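Local coordinates for protein transcriptional regulator (LacI family) (Clostridium acetobutylicum ATCC 824, PDB 3G85) that probably acts as a DNA-binding transcription factor of the LacI family, recognising cis-regulatory DNA, at residues L192-S196 and D197-L201; K181-L185 and K186-K190. All blocks are in the same frame, centred on the assembly; numbering follows the deposited sequence.

Contact 1: residues L192-S196 and D197-L201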
loop_
_atom_site.group_PDB
_atom_site.type_symbol
_atom_site.label_atom_id
_atom_site.label_comp_id
_atom_site.label_asym_id
_atom_site.label_seq_id
_atom_site.Cartn_x
_atom_site.Cartn_y
_atom_site.Cartn_z
ATOM N N LEU A 192 14.745 11.721 -3.509
ATOM C CA LEU A 192 14.632 10.492 -2.753
ATOM C C LEU A 192 13.209 9.953 -2.808
ATOM O O LEU A 192 12.278 10.647 -2.450
ATOM C CB LEU A 192 15.060 10.733 -1.286
ATOM C CG LEU A 192 14.881 9.520 -0.352
ATOM C CD1 LEU A 192 15.847 8.376 -0.704
ATOM C CD2 LEU A 192 15.059 9.950 1.102
ATOM N N PHE A 193 13.070 8.716 -3.267
ATOM C CA PHE A 193 11.816 7.985 -3.216
ATOM C C PHE A 193 11.799 7.037 -2.009
ATOM O O PHE A 193 12.713 6.229 -1.833
ATOM C CB PHE A 193 11.659 7.193 -4.509
ATOM C CG PHE A 193 10.455 6.288 -4.552
ATOM C CD1 PHE A 193 9.157 6.833 -4.615
ATOM C CD2 PHE A 193 10.622 4.914 -4.595
ATOM C CE1 PHE A 193 8.047 6.005 -4.721
ATOM C CE2 PHE A 193 9.485 4.050 -4.691
ATOM C CZ PHE A 193 8.208 4.617 -4.742
ATOM N N CYS A 194 10.759 7.124 -1.185
ATOM C CA CYS A 194 10.594 6.144 -0.089
ATOM C C CYS A 194 9.336 5.347 -0.361
ATOM O O CYS A 194 8.293 5.934 -0.614
ATOM C CB CYS A 194 10.462 6.835 1.267
ATOM S SG CYS A 194 11.897 7.842 1.749
ATOM N N ASN A 195 9.418 4.033 -0.315
ATOM C CA ASN A 195 8.225 3.256 -0.679
ATOM C C ASN A 195 7.285 3.044 0.514
ATOM O O ASN A 195 6.349 2.236 0.437
ATOM C CB ASN A 195 8.574 1.943 -1.439
ATOM C CG ASN A 195 9.135 0.841 -0.539
ATOM O OD1 ASN A 195 9.543 1.085 0.588
ATOM N ND2 ASN A 195 9.153 -0.401 -1.051
ATOM N N SER A 196 7.536 3.761 1.612
ATOM C CA SER A 196 6.508 3.882 2.666
ATOM C C SER A 196 6.642 5.245 3.337
ATOM O O SER A 196 7.750 5.827 3.411
ATOM C CB SER A 196 6.574 2.727 3.690
ATOM O OG SER A 196 7.353 3.053 4.820
ATOM N N ASP A 197 5.516 5.771 3.809
ATOM C CA ASP A 197 5.539 7.038 4.543
ATOM C C ASP A 197 6.225 6.903 5.897
ATOM O O ASP A 197 6.851 7.868 6.334
ATOM C CB ASP A 197 4.138 7.607 4.749
ATOM C CG ASP A 197 3.250 6.646 5.520
ATOM O OD1 ASP A 197 2.981 5.555 4.979
ATOM O OD2 ASP A 197 2.901 6.947 6.696
ATOM N N SER A 198 6.181 5.734 6.539
ATOM C CA SER A 198 6.870 5.565 7.832
ATOM C C SER A 198 8.372 5.732 7.623
ATOM O O SER A 198 9.067 6.340 8.427
ATOM C CB SER A 198 6.612 4.175 8.440
ATOM O OG SER A 198 5.272 4.102 8.880
ATOM N N ILE A 199 8.861 5.173 6.520
ATOM C CA ILE A 199 10.259 5.303 6.172
ATOM C C ILE A 199 10.583 6.780 5.993
ATOM O O ILE A 199 11.589 7.284 6.521
ATOM C CB ILE A 199 10.583 4.452 4.919
ATOM C CG1 ILE A 199 10.677 2.958 5.303
ATOM C CG2 ILE A 199 11.855 4.966 4.220
ATOM C CD1 ILE A 199 10.833 2.063 4.123
ATOM N N ALA A 200 9.740 7.490 5.254
ATOM C CA ALA A 200 9.971 8.926 5.000
ATOM C C ALA A 200 9.988 9.760 6.280
ATOM O O ALA A 200 10.801 10.682 6.429
ATOM C CB ALA A 200 8.905 9.460 4.031
ATOM N N LEU A 201 9.119 9.426 7.223
ATOM C CA LEU A 201 9.092 10.171 8.489
ATOM C C LEU A 201 10.385 9.982 9.295
ATOM O O LEU A 201 10.915 10.953 9.869
ATOM C CB LEU A 201 7.896 9.768 9.345
ATOM C CG LEU A 201 6.549 10.201 8.750
ATOM C CD1 LEU A 201 5.430 9.549 9.589
ATOM C CD2 LEU A 201 6.428 11.767 8.604
#

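Contact 2: residues K181-L185 and K186-K190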
loop_
_atom_site.group_PDB
_atom_site.type_symbol
_atom_site.label_atom_id
_atom_site.label_comp_id
_atom_site.label_asym_id
_atom_site.label_seq_id
_atom_site.Cartn_x
_atom_site.Cartn_y
_atom_site.Cartn_z
ATOM N N LYS A 181 22.595 5.546 6.854
ATOM C CA LYS A 181 23.392 4.933 5.768
ATOM C C LYS A 181 23.441 5.838 4.555
ATOM O O LYS A 181 24.518 6.061 3.992
ATOM C CB LYS A 181 22.810 3.591 5.357
ATOM C CG LYS A 181 22.696 2.634 6.462
ATOM C CD LYS A 181 22.063 1.334 5.990
ATOM C CE LYS A 181 21.748 0.479 7.216
ATOM N NZ LYS A 181 20.982 -0.753 6.912
ATOM N N LEU A 182 22.279 6.343 4.130
ATOM C CA LEU A 182 22.204 7.307 3.031
ATOM C C LEU A 182 23.230 8.405 3.247
ATOM O O LEU A 182 23.916 8.792 2.309
ATOM C CB LEU A 182 20.806 7.956 2.908
ATOM C CG LEU A 182 20.525 8.931 1.759
ATOM C CD1 LEU A 182 20.664 8.224 0.384
ATOM C CD2 LEU A 182 19.146 9.612 1.880
HETATM N N MSE A 183 23.339 8.873 4.487
HETATM C CA MSE A 183 24.246 9.969 4.828
HETATM C C MSE A 183 25.734 9.586 4.716
HETATM O O MSE A 183 26.585 10.463 4.598
HETATM C CB MSE A 183 23.961 10.518 6.232
HETATM C CG MSE A 183 22.596 11.179 6.398
HETATM SE SE MSE A 183 22.441 12.830 5.381
HETATM C CE MSE A 183 21.766 12.208 3.660
ATOM N N LYS A 184 26.023 8.296 4.751
ATOM C CA LYS A 184 27.400 7.810 4.590
ATOM C C LYS A 184 27.877 7.747 3.154
ATOM O O LYS A 184 29.087 7.641 2.920
ATOM C CB LYS A 184 27.580 6.457 5.248
ATOM C CG LYS A 184 27.777 6.590 6.713
ATOM C CD LYS A 184 27.741 5.271 7.390
ATOM C CE LYS A 184 27.706 5.544 8.899
ATOM N NZ LYS A 184 27.896 4.293 9.609
ATOM N N LEU A 185 26.939 7.808 2.207
ATOM C CA LEU A 185 27.268 7.773 0.787
ATOM C C LEU A 185 28.168 8.962 0.429
ATOM O O LEU A 185 27.988 10.080 0.941
ATOM C CB LEU A 185 26.007 7.692 -0.095
ATOM C CG LEU A 185 25.182 6.384 -0.131
ATOM C CD1 LEU A 185 23.779 6.607 -0.661
ATOM C CD2 LEU A 185 25.840 5.311 -0.973
ATOM N N LYS A 186 29.178 8.694 -0.399
ATOM C CA LYS A 186 30.078 9.747 -0.858
ATOM C C LYS A 186 29.306 10.818 -1.612
ATOM O O LYS A 186 29.533 12.005 -1.399
ATOM C CB LYS A 186 31.196 9.188 -1.748
ATOM C CG LYS A 186 32.498 8.959 -1.004
ATOM C CD LYS A 186 32.594 7.559 -0.404
ATOM C CE LYS A 186 33.690 7.505 0.639
ATOM N NZ LYS A 186 33.283 8.202 1.907
ATOM N N ASN A 187 28.422 10.377 -2.503
ATOM C CA ASN A 187 27.556 11.256 -3.280
ATOM C C ASN A 187 26.106 10.838 -3.070
ATOM O O ASN A 187 25.694 9.787 -3.568
ATOM C CB ASN A 187 27.890 11.152 -4.768
ATOM C CG ASN A 187 29.259 11.714 -5.106
ATOM O OD1 ASN A 187 30.191 10.959 -5.392
ATOM N ND2 ASN A 187 29.391 13.047 -5.064
ATOM N N THR A 188 25.344 11.629 -2.314
ATOM C CA THR A 188 23.899 11.371 -2.147
ATOM C C THR A 188 23.088 12.214 -3.151
ATOM O O THR A 188 23.260 13.427 -3.193
ATOM C CB THR A 188 23.405 11.717 -0.726
ATOM O OG1 THR A 188 23.335 13.146 -0.594
ATOM C CG2 THR A 188 24.339 11.156 0.348
ATOM N N PRO A 189 22.191 11.576 -3.944
ATOM C CA PRO A 189 21.345 12.302 -4.889
ATOM C C PRO A 189 20.449 13.335 -4.207
ATOM O O PRO A 189 20.299 13.331 -2.981
ATOM C CB PRO A 189 20.473 11.201 -5.524
ATOM C CG PRO A 189 21.239 9.953 -5.345
ATOM C CD PRO A 189 21.949 10.122 -4.001
ATOM N N LYS A 190 19.848 14.199 -5.009
ATOM C CA LYS A 190 19.012 15.259 -4.487
ATOM C C LYS A 190 17.505 14.916 -4.488
ATOM O O LYS A 190 16.690 15.699 -4.008
ATOM C CB LYS A 190 19.252 16.546 -5.268
ATOM C CG LYS A 190 20.636 17.207 -5.006
ATOM C CD LYS A 190 20.692 18.583 -5.633
ATOM C CE LYS A 190 20.092 19.646 -4.701
ATOM N NZ LYS A 190 19.122 20.514 -5.428
HETATM O O HOH W 1 30.944 6.043 2.097
#

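Contact 1: residues L192-S196 and D197-L201
Ser-196 meets the first turn of the following helix with both its side chain and its backbone. Its OG accepts the N-H of Ile-199 at 3.1 Å with an N-H...O angle of 162°, which makes it the N-cap of helix 197-209. One residue further on, Ala-200 N donates to Ser-196 O at 3.2 Å. Two amides of the first turn are thus satisfied by a single residue. OG is also hydrogen-bonded to Asn-170 OD1, a second restraint on the hydroxyl.

Ile-199 divides its branches between the cap and the strand end. With chi1 at -76°, CG1 lies beside the backbone N and only 3.4 Å from Ser-196 OG, and CD1 continues past the hydroxyl to Asn-195 OD1. The CG2 branch, anti to the backbone N, turns to the strand end and touches Cys-194 CB at 3.8 Å. The thiol of Cys-194 reaches further along the helix, with SG 3.9 Å from Ala-200 CA.

This is the strand-to-helix step of the beta-alpha-beta unit formed by strand 191-194, helix 197-209 and strand 219-224. Asn-195 OD1 takes the N-H of Thr-135, Asp-197 OD1 those of Met-225 and Asn-226, while Ile-199 packs on Ile-133 and Ala-200 on Ala-222, so the turn sits buried between the ends of strands 131-134 and 219-224.

Contact 2: residues K181-L185 and K186-K190
Thr-188 turns its methyl, not its hydroxyl, toward the preceding turn. With chi1 at 74°, OG1 sits between the backbone N and the carbonyl carbon, and CG2 stands anti to the carbonyl carbon, beside the N. That methyl approaches Leu-182 O to 3.1 Å, a close carbon-to-oxygen contact. The same CG2 lies 3.9 Å from Leu-185 CB. The side chain of Met-183, a selenomethionine, starts away from the loop but bends back at its end, bringing its terminal CE to a looser 4.3 Å from Thr-188 CG2.

The backbone under these side chains is the exit of helix 172-182. A type I beta turn runs from Leu-182 to Leu-185, with Leu-185 N donating to Leu-182 O at 3.2 Å; the carbonyl that meets the threonine methyl is therefore also the acceptor of the turn. From there the loop runs on toward strand 191-194, the next strand of this periplasmic-binding-protein-like domain.

Lys-186 behaves differently. Its chain, bent at chi2 and chi4, brings NZ back alongside the turn, where a water bridges the two segments: the water donates to Lys-184 O at 2.6 Å and accepts a weak bond from Lys-186 NZ at 3.2 Å. No direct hydrogen bond crosses between the segments. On the inner side Leu-182 and Pro-189 rest on Ala-131, while Leu-185 and Pro-189 touch His-164.

In the fold
Contact 2 precedes contact 1 along the chain, and strand 191-194 connects them: the loop after helix 172-182 feeds into it, and helix 197-209 leaves from its far end. Their centres are about 16 Å apart, yet they meet where Leu-192 CD2 lies 4.2 Å from Leu-182 CD2. Contact 1 is core, with six of its seven touching residues buried, and relies on direct, near-straight hydrogen bonds at a helix start. Contact 2 is a surface loop, its centre about 27 Å from the centre of the chain, against about 12 Å for that of contact 1; no direct hydrogen bond joins its two segments, which meet through methyl contacts and one water bridge with a weak lysine arm. Both border strand 131-134.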